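Oxidoreductase, 2OG-Fe oxygenase family protein, putative, expressed (Oryza sativa subsp. japonica, PDB 5XOI) probably acts as an iron(II)- and 2-oxoglutarate-dependent dioxygenase of the AlkB family, this chain being the part that holds the metal site. Local coordinates at residues V14-F19 and V187-G192; P118-D123 and G152-S157; E165-D170 and A177-L182. All blocks are in the same frame, centred on the assembly; numbering follows the deposited sequence.

Contact 1 (V14-F19 and V187-G192)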
ATOM      1  N   VAL A  14      -5.252   2.485 -10.937  1.00 14.21           N
ATOM      2  CA  VAL A  14      -4.135   2.558 -11.865  1.00 14.30           C
ATOM      3  C   VAL A  14      -2.951   1.838 -11.236  1.00 15.86           C
ATOM      4  O   VAL A  14      -2.617   2.086 -10.074  1.00 18.94           O
ATOM      5  CB  VAL A  14      -3.773   4.016 -12.185  1.00 13.73           C
ATOM      6  CG1 VAL A  14      -2.489   4.093 -13.000  1.00 21.87           C
ATOM      7  CG2 VAL A  14      -4.924   4.677 -12.930  1.00 14.11           C
ATOM      8  N   LEU A  15      -2.311   0.963 -12.011  1.00 15.60           N
ATOM      9  CA  LEU A  15      -1.084   0.289 -11.608  1.00 15.24           C
ATOM     10  C   LEU A  15       0.085   0.901 -12.377  1.00 18.79           C
ATOM     11  O   LEU A  15       0.097   0.891 -13.614  1.00 17.23           O
ATOM     12  CB  LEU A  15      -1.177  -1.213 -11.875  1.00 20.16           C
ATOM     13  CG  LEU A  15       0.118  -2.017 -11.743  1.00 16.59           C
ATOM     14  CD1 LEU A  15       0.666  -1.955 -10.313  1.00 18.57           C
ATOM     15  CD2 LEU A  15      -0.132  -3.445 -12.140  1.00 19.54           C
ATOM     16  N   LEU A  16       1.047   1.447 -11.644  1.00 16.17           N
ATOM     17  CA  LEU A  16       2.226   2.088 -12.228  1.00 13.27           C
ATOM     18  C   LEU A  16       3.377   1.086 -12.139  1.00 19.53           C
ATOM     19  O   LEU A  16       3.958   0.874 -11.066  1.00 18.90           O
ATOM     20  CB  LEU A  16       2.543   3.397 -11.508  1.00 13.30           C
ATOM     21  CG  LEU A  16       1.466   4.480 -11.532  1.00 15.42           C
ATOM     22  CD1 LEU A  16       0.500   4.298 -10.357  1.00 17.95           C
ATOM     23  CD2 LEU A  16       2.083   5.861 -11.443  1.00 19.90           C
ATOM     24  N   LYS A  17       3.701   0.456 -13.265  1.00 15.87           N
ATOM     25  CA  LYS A  17       4.718  -0.594 -13.257  1.00 16.35           C
ATOM     26  C   LYS A  17       6.105   0.002 -13.059  1.00 23.80           C
ATOM     27  O   LYS A  17       6.488   0.949 -13.752  1.00 19.57           O
ATOM     28  CB  LYS A  17       4.679  -1.392 -14.563  1.00 20.12           C
ATOM     29  CG  LYS A  17       3.392  -2.169 -14.794  1.00 20.25           C
ATOM     30  CD  LYS A  17       3.176  -3.256 -13.756  1.00 18.83           C
ATOM     31  CE  LYS A  17       4.303  -4.278 -13.772  1.00 22.48           C
ATOM     32  NZ  LYS A  17       4.150  -5.327 -12.705  1.00 17.61           N
ATOM     33  N   LYS A  18       6.868  -0.576 -12.127  1.00 19.67           N
ATOM     34  CA  LYS A  18       8.272  -0.205 -11.912  1.00 21.67           C
ATOM     35  C   LYS A  18       8.430   1.306 -11.720  1.00 22.19           C
ATOM     36  O   LYS A  18       9.374   1.929 -12.213  1.00 19.37           O
ATOM     37  CB  LYS A  18       9.147  -0.707 -13.065  1.00 24.95           C
ATOM     38  CG  LYS A  18       9.141  -2.230 -13.243  1.00 35.31           C
ATOM     39  CD  LYS A  18       9.523  -2.948 -11.954  1.00 33.32           C
ATOM     40  CE  LYS A  18       9.314  -4.469 -12.060  1.00 40.08           C
ATOM     41  NZ  LYS A  18      10.081  -5.246 -11.018  1.00 39.04           N
ATOM     42  N   PHE A  19       7.470   1.910 -11.018  1.00 19.95           N
ATOM     43  CA  PHE A  19       7.473   3.361 -10.849  1.00 18.44           C
ATOM     44  C   PHE A  19       8.600   3.822  -9.927  1.00 21.04           C
ATOM     45  O   PHE A  19       9.200   4.882 -10.154  1.00 19.32           O
ATOM     46  CB  PHE A  19       6.112   3.809 -10.311  1.00 16.29           C
ATOM     47  CG  PHE A  19       5.912   5.291 -10.299  1.00 16.10           C
ATOM     48  CD1 PHE A  19       5.689   5.982 -11.480  1.00 19.40           C
ATOM     49  CD2 PHE A  19       5.923   5.994  -9.102  1.00 18.19           C
ATOM     50  CE1 PHE A  19       5.490   7.367 -11.471  1.00 18.79           C
ATOM     51  CE2 PHE A  19       5.728   7.376  -9.080  1.00 19.05           C
ATOM     52  CZ  PHE A  19       5.514   8.059 -10.268  1.00 15.83           C
ATOM     53  N   VAL A 187       3.707   0.678  -8.106  1.00 13.75           N
ATOM     54  CA  VAL A 187       2.845   1.501  -7.265  1.00 13.58           C
ATOM     55  C   VAL A 187       1.422   1.319  -7.757  1.00 18.25           C
ATOM     56  O   VAL A 187       1.159   1.440  -8.955  1.00 16.79           O
ATOM     57  CB  VAL A 187       3.241   2.990  -7.286  1.00 13.35           C
ATOM     58  CG1 VAL A 187       2.188   3.830  -6.542  1.00 16.84           C
ATOM     59  CG2 VAL A 187       4.595   3.172  -6.641  1.00 12.98           C
ATOM     60  N   LEU A 188       0.519   0.988  -6.842  1.00 15.45           N
ATOM     61  CA  LEU A 188      -0.891   0.795  -7.155  1.00 14.60           C
ATOM     62  C   LEU A 188      -1.689   1.899  -6.479  1.00 14.83           C
ATOM     63  O   LEU A 188      -1.433   2.222  -5.316  1.00 14.23           O
ATOM     64  CB  LEU A 188      -1.373  -0.574  -6.658  1.00 13.92           C
ATOM     65  CG  LEU A 188      -2.868  -0.834  -6.794  1.00 15.78           C
ATOM     66  CD1 LEU A 188      -3.239  -0.989  -8.263  1.00 15.69           C
ATOM     67  CD2 LEU A 188      -3.256  -2.088  -6.014  1.00 20.22           C
ATOM     68  N   ILE A 189      -2.640   2.489  -7.203  1.00 14.00           N
ATOM     69  CA  ILE A 189      -3.514   3.525  -6.654  1.00 14.38           C
ATOM     70  C   ILE A 189      -4.953   3.086  -6.861  1.00 13.27           C
ATOM     71  O   ILE A 189      -5.321   2.694  -7.967  1.00 18.14           O
ATOM     72  CB  ILE A 189      -3.273   4.893  -7.321  1.00 13.13           C
ATOM     73  CG1 ILE A 189      -1.809   5.309  -7.180  1.00 14.86           C
ATOM     74  CG2 ILE A 189      -4.188   5.948  -6.679  1.00 13.39           C
ATOM     75  CD1 ILE A 189      -1.510   6.691  -7.695  1.00 19.07           C
ATOM     76  N   PHE A 190      -5.769   3.135  -5.803  1.00 15.24           N
ATOM     77  CA  PHE A 190      -7.211   3.002  -5.979  1.00 14.99           C
ATOM     78  C   PHE A 190      -7.941   4.124  -5.245  1.00 15.19           C
ATOM     79  O   PHE A 190      -7.768   4.312  -4.036  1.00 16.04           O
ATOM     80  CB  PHE A 190      -7.749   1.603  -5.585  1.00 14.25           C
ATOM     81  CG  PHE A 190      -7.274   1.033  -4.248  1.00 17.71           C
ATOM     82  CD1 PHE A 190      -6.041   0.391  -4.133  1.00 18.24           C
ATOM     83  CD2 PHE A 190      -8.132   1.005  -3.152  1.00 17.63           C
ATOM     84  CE1 PHE A 190      -5.640  -0.191  -2.928  1.00 16.24           C
ATOM     85  CE2 PHE A 190      -7.744   0.426  -1.948  1.00 12.65           C
ATOM     86  CZ  PHE A 190      -6.491  -0.165  -1.829  1.00 15.31           C
ATOM     87  N   GLY A 191      -8.737   4.886  -5.993  1.00 16.94           N
ATOM     88  CA  GLY A 191      -9.544   5.947  -5.422  1.00 16.22           C
ATOM     89  C   GLY A 191     -10.801   6.138  -6.246  1.00 16.98           C
ATOM     90  O   GLY A 191     -11.101   5.313  -7.117  1.00 17.95           O
ATOM     91  N   GLY A 192     -11.546   7.208  -5.979  1.00 20.74           N
ATOM     92  CA  GLY A 192     -12.786   7.399  -6.706  1.00 20.68           C
ATOM     93  C   GLY A 192     -13.695   6.206  -6.527  1.00 23.66           C
ATOM     94  O   GLY A 192     -13.843   5.658  -5.425  1.00 20.84           O
TER

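Contact 2 (P118-D123 and G152-S157)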
ATOM      1  N   PRO A 118      -8.527  12.186  -6.978  1.00 19.83           N
ATOM      2  CA  PRO A 118      -8.349  13.328  -6.073  1.00 24.54           C
ATOM      3  C   PRO A 118      -6.928  13.374  -5.541  1.00 22.48           C
ATOM      4  O   PRO A 118      -6.239  12.341  -5.480  1.00 19.26           O
ATOM      5  CB  PRO A 118      -9.356  13.051  -4.944  1.00 28.89           C
ATOM      6  CG  PRO A 118     -10.300  12.022  -5.491  1.00 26.59           C
ATOM      7  CD  PRO A 118      -9.493  11.204  -6.457  1.00 22.27           C
ATOM      8  N   PRO A 119      -6.448  14.544  -5.135  1.00 21.08           N
ATOM      9  CA  PRO A 119      -5.103  14.623  -4.558  1.00 24.28           C
ATOM     10  C   PRO A 119      -5.051  13.922  -3.209  1.00 22.85           C
ATOM     11  O   PRO A 119      -6.071  13.622  -2.587  1.00 24.55           O
ATOM     12  CB  PRO A 119      -4.863  16.129  -4.408  1.00 27.67           C
ATOM     13  CG  PRO A 119      -6.237  16.682  -4.231  1.00 31.15           C
ATOM     14  CD  PRO A 119      -7.138  15.846  -5.105  1.00 29.39           C
ATOM     15  N   LEU A 120      -3.829  13.651  -2.761  1.00 18.74           N
ATOM     16  CA  LEU A 120      -3.647  12.995  -1.473  1.00 19.67           C
ATOM     17  C   LEU A 120      -2.547  13.695  -0.697  1.00 26.56           C
ATOM     18  O   LEU A 120      -1.469  13.961  -1.235  1.00 26.69           O
ATOM     19  CB  LEU A 120      -3.305  11.509  -1.635  1.00 18.82           C
ATOM     20  CG  LEU A 120      -3.540  10.601  -0.435  1.00 21.14           C
ATOM     21  CD1 LEU A 120      -5.030  10.454  -0.149  1.00 18.24           C
ATOM     22  CD2 LEU A 120      -2.870   9.220  -0.663  1.00 20.01           C
ATOM     23  N   SER A 121      -2.830  13.984   0.570  1.00 21.27           N
ATOM     24  CA  SER A 121      -1.827  14.431   1.528  1.00 19.95           C
ATOM     25  C   SER A 121      -1.815  13.383   2.635  1.00 19.55           C
ATOM     26  O   SER A 121      -2.444  13.569   3.685  1.00 22.80           O
ATOM     27  CB  SER A 121      -2.144  15.830   2.046  1.00 26.48           C
ATOM     28  OG  SER A 121      -2.137  16.749   0.967  1.00 35.68           O
ATOM     29  N   PRO A 122      -1.130  12.258   2.424  1.00 19.73           N
ATOM     30  CA  PRO A 122      -1.272  11.137   3.354  1.00 18.75           C
ATOM     31  C   PRO A 122      -0.718  11.493   4.718  1.00 19.12           C
ATOM     32  O   PRO A 122       0.358  12.081   4.841  1.00 19.40           O
ATOM     33  CB  PRO A 122      -0.461  10.012   2.696  1.00 16.61           C
ATOM     34  CG  PRO A 122       0.533  10.721   1.830  1.00 23.13           C
ATOM     35  CD  PRO A 122      -0.153  11.983   1.353  1.00 21.91           C
ATOM     36  N   ASP A 123      -1.491  11.150   5.746  1.00 16.22           N
ATOM     37  CA  ASP A 123      -1.040  11.234   7.129  1.00 20.04           C
ATOM     38  C   ASP A 123      -1.025   9.854   7.768  1.00 21.82           C
ATOM     39  O   ASP A 123      -0.766   9.737   8.970  1.00 24.28           O
ATOM     40  CB  ASP A 123      -1.915  12.194   7.943  1.00 27.75           C
ATOM     41  CG  ASP A 123      -3.399  11.918   7.790  1.00 27.22           C
ATOM     42  OD1 ASP A 123      -3.768  10.853   7.254  1.00 22.28           O
ATOM     43  OD2 ASP A 123      -4.201  12.766   8.224  1.00 29.65           O
ATOM     44  N   GLY A 152     -13.536   9.969  -2.013  1.00 24.89           N
ATOM     45  CA  GLY A 152     -12.762   9.032  -2.804  1.00 22.97           C
ATOM     46  C   GLY A 152     -11.269   9.247  -2.763  1.00 18.29           C
ATOM     47  O   GLY A 152     -10.565   8.802  -3.675  1.00 19.11           O
ATOM     48  N   LEU A 153     -10.762   9.888  -1.717  1.00 20.17           N
ATOM     49  CA  LEU A 153      -9.329  10.105  -1.583  1.00 16.80           C
ATOM     50  C   LEU A 153      -8.589   8.780  -1.716  1.00 15.40           C
ATOM     51  O   LEU A 153      -8.906   7.823  -0.995  1.00 18.43           O
ATOM     52  CB  LEU A 153      -8.995  10.741  -0.238  1.00 17.93           C
ATOM     53  CG  LEU A 153      -9.091  12.253  -0.079  1.00 24.19           C
ATOM     54  CD1 LEU A 153     -10.214  12.843  -0.875  1.00 32.71           C
ATOM     55  CD2 LEU A 153      -9.188  12.617   1.382  1.00 26.07           C
ATOM     56  N   PRO A 154      -7.612   8.684  -2.605  1.00 16.60           N
ATOM     57  CA  PRO A 154      -7.082   7.376  -2.992  1.00 15.24           C
ATOM     58  C   PRO A 154      -6.195   6.740  -1.935  1.00 18.18           C
ATOM     59  O   PRO A 154      -5.628   7.397  -1.060  1.00 17.39           O
ATOM     60  CB  PRO A 154      -6.268   7.683  -4.254  1.00 15.77           C
ATOM     61  CG  PRO A 154      -5.823   9.097  -4.061  1.00 16.68           C
ATOM     62  CD  PRO A 154      -6.958   9.792  -3.323  1.00 18.30           C
ATOM     63  N   VAL A 155      -6.084   5.418  -2.057  1.00 17.99           N
ATOM     64  CA  VAL A 155      -5.055   4.629  -1.387  1.00 17.51           C
ATOM     65  C   VAL A 155      -3.890   4.493  -2.355  1.00 15.46           C
ATOM     66  O   VAL A 155      -4.096   4.127  -3.514  1.00 16.16           O
ATOM     67  CB  VAL A 155      -5.603   3.244  -1.006  1.00 13.17           C
ATOM     68  CG1 VAL A 155      -4.521   2.372  -0.342  1.00 15.98           C
ATOM     69  CG2 VAL A 155      -6.855   3.377  -0.120  1.00 14.46           C
ATOM     70  N   VAL A 156      -2.673   4.773  -1.892  1.00 12.77           N
ATOM     71  CA  VAL A 156      -1.467   4.645  -2.725  1.00 12.67           C
ATOM     72  C   VAL A 156      -0.552   3.618  -2.073  1.00 13.96           C
ATOM     73  O   VAL A 156      -0.136   3.804  -0.927  1.00 13.96           O
ATOM     74  CB  VAL A 156      -0.736   5.984  -2.893  1.00 14.75           C
ATOM     75  CG1 VAL A 156       0.553   5.793  -3.690  1.00 16.35           C
ATOM     76  CG2 VAL A 156      -1.648   7.014  -3.571  1.00 19.55           C
ATOM     77  N   SER A 157      -0.199   2.566  -2.817  1.00 12.25           N
ATOM     78  CA  SER A 157       0.488   1.399  -2.260  1.00 14.02           C
ATOM     79  C   SER A 157       1.801   1.139  -2.994  1.00 15.69           C
ATOM     80  O   SER A 157       1.800   0.922  -4.212  1.00 16.18           O
ATOM     81  CB  SER A 157      -0.421   0.168  -2.350  1.00 17.34           C
ATOM     82  OG  SER A 157       0.298  -1.038  -2.188  1.00 17.16           O
TER

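Contact 3 (E165-D170 and A177-L182)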
ATOM      1  N   GLU A 165       0.757 -11.718  -5.202  1.00 15.03           N
ATOM      2  CA  GLU A 165      -0.475 -11.937  -5.950  1.00 13.58           C
ATOM      3  C   GLU A 165      -1.573 -11.162  -5.219  1.00 13.41           C
ATOM      4  O   GLU A 165      -1.906 -11.487  -4.076  1.00 15.26           O
ATOM      5  CB  GLU A 165      -0.780 -13.434  -6.052  1.00 16.57           C
ATOM      6  CG  GLU A 165       0.285 -14.186  -6.856  1.00 22.65           C
ATOM      7  CD  GLU A 165       0.003 -15.675  -7.032  1.00 33.23           C
ATOM      8  OE1 GLU A 165      -1.180 -16.082  -7.023  1.00 32.51           O
ATOM      9  OE2 GLU A 165       0.978 -16.441  -7.208  1.00 37.28           O
ATOM     10  N   PHE A 166      -2.096 -10.113  -5.858  1.00 13.96           N
ATOM     11  CA  PHE A 166      -2.997  -9.146  -5.229  1.00 15.63           C
ATOM     12  C   PHE A 166      -4.405  -9.373  -5.765  1.00 17.08           C
ATOM     13  O   PHE A 166      -4.614  -9.381  -6.982  1.00 17.10           O
ATOM     14  CB  PHE A 166      -2.515  -7.716  -5.512  1.00 14.35           C
ATOM     15  CG  PHE A 166      -3.338  -6.628  -4.862  1.00 17.54           C
ATOM     16  CD1 PHE A 166      -3.119  -6.263  -3.536  1.00 20.24           C
ATOM     17  CD2 PHE A 166      -4.294  -5.928  -5.594  1.00 18.39           C
ATOM     18  CE1 PHE A 166      -3.848  -5.247  -2.944  1.00 18.67           C
ATOM     19  CE2 PHE A 166      -5.031  -4.897  -4.996  1.00 15.52           C
ATOM     20  CZ  PHE A 166      -4.807  -4.564  -3.674  1.00 16.70           C
ATOM     21  N   LEU A 167      -5.363  -9.587  -4.859  1.00 14.04           N
ATOM     22  CA  LEU A 167      -6.749  -9.817  -5.239  1.00 15.04           C
ATOM     23  C   LEU A 167      -7.539  -8.527  -5.075  1.00 12.94           C
ATOM     24  O   LEU A 167      -7.296  -7.763  -4.134  1.00 14.99           O
ATOM     25  CB  LEU A 167      -7.388 -10.910  -4.373  1.00 13.04           C
ATOM     26  CG  LEU A 167      -7.237 -12.389  -4.745  1.00 26.65           C
ATOM     27  CD1 LEU A 167      -5.897 -12.729  -5.352  1.00 33.09           C
ATOM     28  CD2 LEU A 167      -7.505 -13.246  -3.519  1.00 26.61           C
ATOM     29  N   TYR A 168      -8.502  -8.295  -5.967  1.00 13.43           N
ATOM     30  CA  TYR A 168      -9.374  -7.136  -5.806  1.00 14.64           C
ATOM     31  C   TYR A 168     -10.731  -7.393  -6.451  1.00 16.19           C
ATOM     32  O   TYR A 168     -10.837  -8.102  -7.458  1.00 16.23           O
ATOM     33  CB  TYR A 168      -8.750  -5.858  -6.396  1.00 16.54           C
ATOM     34  CG  TYR A 168      -8.391  -5.937  -7.862  1.00 13.98           C
ATOM     35  CD1 TYR A 168      -7.199  -6.528  -8.278  1.00 16.96           C
ATOM     36  CD2 TYR A 168      -9.231  -5.388  -8.830  1.00 16.82           C
ATOM     37  CE1 TYR A 168      -6.860  -6.585  -9.635  1.00 20.43           C
ATOM     38  CE2 TYR A 168      -8.907  -5.444 -10.184  1.00 18.80           C
ATOM     39  CZ  TYR A 168      -7.728  -6.043 -10.580  1.00 23.39           C
ATOM     40  OH  TYR A 168      -7.422  -6.094 -11.927  1.00 20.87           O
ATOM     41  N   GLY A 169     -11.768  -6.807  -5.859  1.00 14.74           N
ATOM     42  CA  GLY A 169     -13.109  -6.990  -6.378  1.00 15.18           C
ATOM     43  C   GLY A 169     -14.103  -6.198  -5.563  1.00 17.82           C
ATOM     44  O   GLY A 169     -13.736  -5.423  -4.678  1.00 15.62           O
ATOM     45  N   ASP A 170     -15.376  -6.402  -5.870  1.00 14.53           N
ATOM     46  CA  ASP A 170     -16.416  -5.611  -5.232  1.00 15.95           C
ATOM     47  C   ASP A 170     -16.995  -6.265  -3.984  1.00 15.81           C
ATOM     48  O   ASP A 170     -17.766  -5.610  -3.272  1.00 16.30           O
ATOM     49  CB  ASP A 170     -17.557  -5.348  -6.213  1.00 16.95           C
ATOM     50  CG  ASP A 170     -17.115  -4.535  -7.406  1.00 26.71           C
ATOM     51  OD1 ASP A 170     -16.436  -3.511  -7.207  1.00 28.52           O
ATOM     52  OD2 ASP A 170     -17.440  -4.932  -8.534  1.00 33.35           O
ATOM     53  N   ALA A 177     -13.177 -12.200  -7.378  1.00 16.99           N
ATOM     54  CA  ALA A 177     -12.032 -11.305  -7.346  1.00 16.99           C
ATOM     55  C   ALA A 177     -11.218 -11.440  -8.626  1.00 18.26           C
ATOM     56  O   ALA A 177     -11.177 -12.505  -9.248  1.00 20.34           O
ATOM     57  CB  ALA A 177     -11.145 -11.607  -6.138  1.00 17.29           C
ATOM     58  N   SER A 178     -10.586 -10.339  -9.022  1.00 17.08           N
ATOM     59  CA  SER A 178      -9.557 -10.342 -10.056  1.00 16.22           C
ATOM     60  C   SER A 178      -8.184 -10.437  -9.391  1.00 21.97           C
ATOM     61  O   SER A 178      -8.037 -10.166  -8.197  1.00 17.36           O
ATOM     62  CB  SER A 178      -9.636  -9.071 -10.901  1.00 20.97           C
ATOM     63  OG  SER A 178     -10.897  -8.944 -11.544  1.00 23.18           O
ATOM     64  N   LYS A 179      -7.170 -10.803 -10.183  1.00 16.70           N
ATOM     65  CA  LYS A 179      -5.797 -10.933  -9.690  1.00 18.73           C
ATOM     66  C   LYS A 179      -4.849 -10.091 -10.537  1.00 20.29           C
ATOM     67  O   LYS A 179      -4.945 -10.082 -11.767  1.00 23.02           O
ATOM     68  CB  LYS A 179      -5.307 -12.399  -9.714  1.00 24.62           C
ATOM     69  CG  LYS A 179      -6.250 -13.434  -9.104  1.00 43.49           C
ATOM     70  CD  LYS A 179      -5.799 -14.860  -9.454  1.00 53.20           C
ATOM     71  CE  LYS A 179      -6.815 -15.910  -9.013  1.00 57.91           C
ATOM     72  NZ  LYS A 179      -6.475 -17.271  -9.516  1.00 61.52           N
ATOM     73  N   VAL A 180      -3.925  -9.392  -9.876  1.00 17.18           N
ATOM     74  CA  VAL A 180      -2.800  -8.748 -10.549  1.00 13.83           C
ATOM     75  C   VAL A 180      -1.553  -8.988  -9.712  1.00 21.59           C
ATOM     76  O   VAL A 180      -1.606  -9.007  -8.479  1.00 18.20           O
ATOM     77  CB  VAL A 180      -3.028  -7.234 -10.770  1.00 17.22           C
ATOM     78  CG1 VAL A 180      -3.126  -6.473  -9.436  1.00 16.67           C
ATOM     79  CG2 VAL A 180      -1.927  -6.654 -11.647  1.00 25.28           C
ATOM     80  N   ASP A 181      -0.422  -9.191 -10.384  1.00 16.77           N
ATOM     81  CA  ASP A 181       0.843  -9.301  -9.672  1.00 16.62           C
ATOM     82  C   ASP A 181       1.402  -7.915  -9.373  1.00 17.51           C
ATOM     83  O   ASP A 181       1.531  -7.074 -10.274  1.00 18.60           O
ATOM     84  CB  ASP A 181       1.865 -10.098 -10.477  1.00 17.06           C
ATOM     85  CG  ASP A 181       1.570 -11.586 -10.504  1.00 22.51           C
ATOM     86  OD1 ASP A 181       0.685 -12.075  -9.770  1.00 20.68           O
ATOM     87  OD2 ASP A 181       2.253 -12.277 -11.281  1.00 28.94           O
ATOM     88  N   LEU A 182       1.770  -7.696  -8.118  1.00 14.92           N
ATOM     89  CA  LEU A 182       2.451  -6.476  -7.702  1.00 15.13           C
ATOM     90  C   LEU A 182       3.915  -6.832  -7.502  1.00 15.63           C
ATOM     91  O   LEU A 182       4.262  -7.553  -6.556  1.00 15.33           O
ATOM     92  CB  LEU A 182       1.827  -5.891  -6.436  1.00 14.69           C
ATOM     93  CG  LEU A 182       0.335  -5.541  -6.541  1.00 16.12           C
ATOM     94  CD1 LEU A 182      -0.191  -5.032  -5.195  1.00 15.28           C
ATOM     95  CD2 LEU A 182       0.109  -4.501  -7.618  1.00 15.05           C
TER
HETATM   96  O   HOH W   1      -6.512  -8.355 -13.448  1.00 43.71           O

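Contact 1 (V14-F19 and V187-G192)
Four backbone hydrogen bonds join Val14-Leu16 to Val187-Ile189, and their pattern defines an antiparallel strand pair. Val14 and Ile189 form one hydrogen-bonded pair: Val14 N reaches Ile189 O at 3.0 Å, and Ile189 N returns to Val14 O at 2.9 Å. Leu16 and Val187 form the next, where Leu16 N to Val187 O is the shortest bond at 2.7 Å and almost straight (168° at the hydrogen). Leu15 and Leu188 face each other between them as a non-hydrogen-bonded pair.

The apolar contacts divide between the two faces of the sheet. On the face of Val14, Leu16, Val187 and Ile189, Leu16 CD1 touches Val187 CG1 and, at 4.1 Å, Ile189 CG1. With CG of Leu16 anti to the carbonyl carbon (chi1 -60°), CD1 is carried over the partner strand, 3.3 Å from Val187 O. A type II turn from Leu16 to Phe19 brings the Phe19 ring back to this face, where CD2 lies 4.0 Å from Val187 CG2; Leu16 CD2 sits over one face of that ring, toward its rim. On the other face, Leu188 CD1 approaches Leu15 CB and lies 3.6 Å from Val14 O.

The pair belongs to the major sheet of the double-stranded beta-helix; the Leu188 side chain is about 7 Å from that of His199, a manganese ligand. Helix 87-106 packs on the first face, its Ser100 meeting Val14, Leu16 and Ile189 and its Ala96 meeting Phe19. Within the sheet, strand 6-10 flanks 13-16, and strand 155-161 flanks 187-190.

Contact 2 (P118-D123 and G152-S157)
The entry of a central strand of the major sheet is the element concerned here: the chain leaves helix 146-150 through a Schellman motif at Gly152, passes Leu153 and Pro154, and starts strand 155-161, while the irregular segment 118-123 lies against this approach. No hydrogen bond crosses between the segments, so the evidence for the contact is apolar and van der Waals proximity.

Leu120 carries much of it. Both of its methyls come up to the Pro154 carbonyl oxygen from one side, Leu120 CD1 at 3.2 Å and Leu120 CD2 at 3.3 Å from Pro154 O. The branches then part: CD1 turns to Pro154 CD at 3.8 Å and Leu153 CB at 4.0 Å, whereas CD2 meets Val156 CG2 at 3.8 Å. With Leu120 CG anti to the backbone N (chi1 -160°), the two methyls are carried to the Pro154 side. Leu120 and Val156 run antiparallel where their side chains overlap.

At the other end, the Pro118 ring leans on Gly152, CG lying 3.7 Å from Gly152 O, while Pro118 CB meets Leu153 CD1. Pro118 O rests against the Pro154 ring, 3.4 Å from CD; this buried oxygen has no hydrogen-bonding partner in the model.

Helix 87-106 closes over the same apolar group, Val93 and Ile97 touching both Leu120 and Val156. The arrangement belongs to the outer, helix-covered side of the major sheet in the double-stranded beta-helix of 2-oxoglutarate oxygenases.

Contact 3 (E165-D170 and A177-L182)
Ser178 CB lies over one face of the Tyr168 ring, 3.9 Å from its centroid and 21° off the normal, a CH-pi contact. Val180 CG1 meets the same ring obliquely at CE1 (3.7 Å). Tyr168 has chi1 58°, CG lying between the backbone N and the carbonyl carbon, which lays the ring across the neighbouring strand; a water then bridges Tyr168 OH and Lys179 O, donating to the latter. The Phe166 ring is approached obliquely by Leu182 CD1, 3.5 Å from Phe166 CG, and by Val180 CG1.

Beneath the rings the strands are antiparallel. Phe166-Val180 and Tyr168-Ser178 are hydrogen-bonded pairs, each with two N-H···O bonds; the shortest runs from Ser178 N to Tyr168 O at 2.7 Å. CA-H···O contacts supplement them, including Leu167 CA to Ser178 O at 3.2 Å.

On the opposite face, Leu167 CD1 lies alongside Lys179 CG at 3.8 Å. Glu165 CG packs near Asp181 OD1, while the Glu165 carboxylate forms its salt bridge with Lys205.

The nearest atoms of the Phe166 side chain are about 3 Å from the side chain of His199, a manganese ligand, and about 4 Å from a succinate, probably from the crystallisation liquor, that may mark the cosubstrate pocket. This is a beta hairpin of the minor sheet of the double-stranded beta-helix, with the Phe166 face turned toward the metal and that pocket.

Contact 1 joins the segments farthest apart in sequence among the three, and contacts 2 and 3 follow in series inside the loop it closes. Contacts 1 and 2 share the major sheet through neighbouring strands 187-190 and 155-161; their centres are about 11 Å apart. Contact 3 belongs to the minor sheet, its centre about 13 Å from that of contact 1, and the two sheets meet where Leu188 CD2 packs on Phe166 CE2 and Leu15 on Val180 and Leu182. Contacts 2 and 3 do not touch, with centres about 20 Å apart. In space, contact 2 lies at the helix-covered side of the major sheet, contact 1 within it, and contact 3 across the core, beside the metal site.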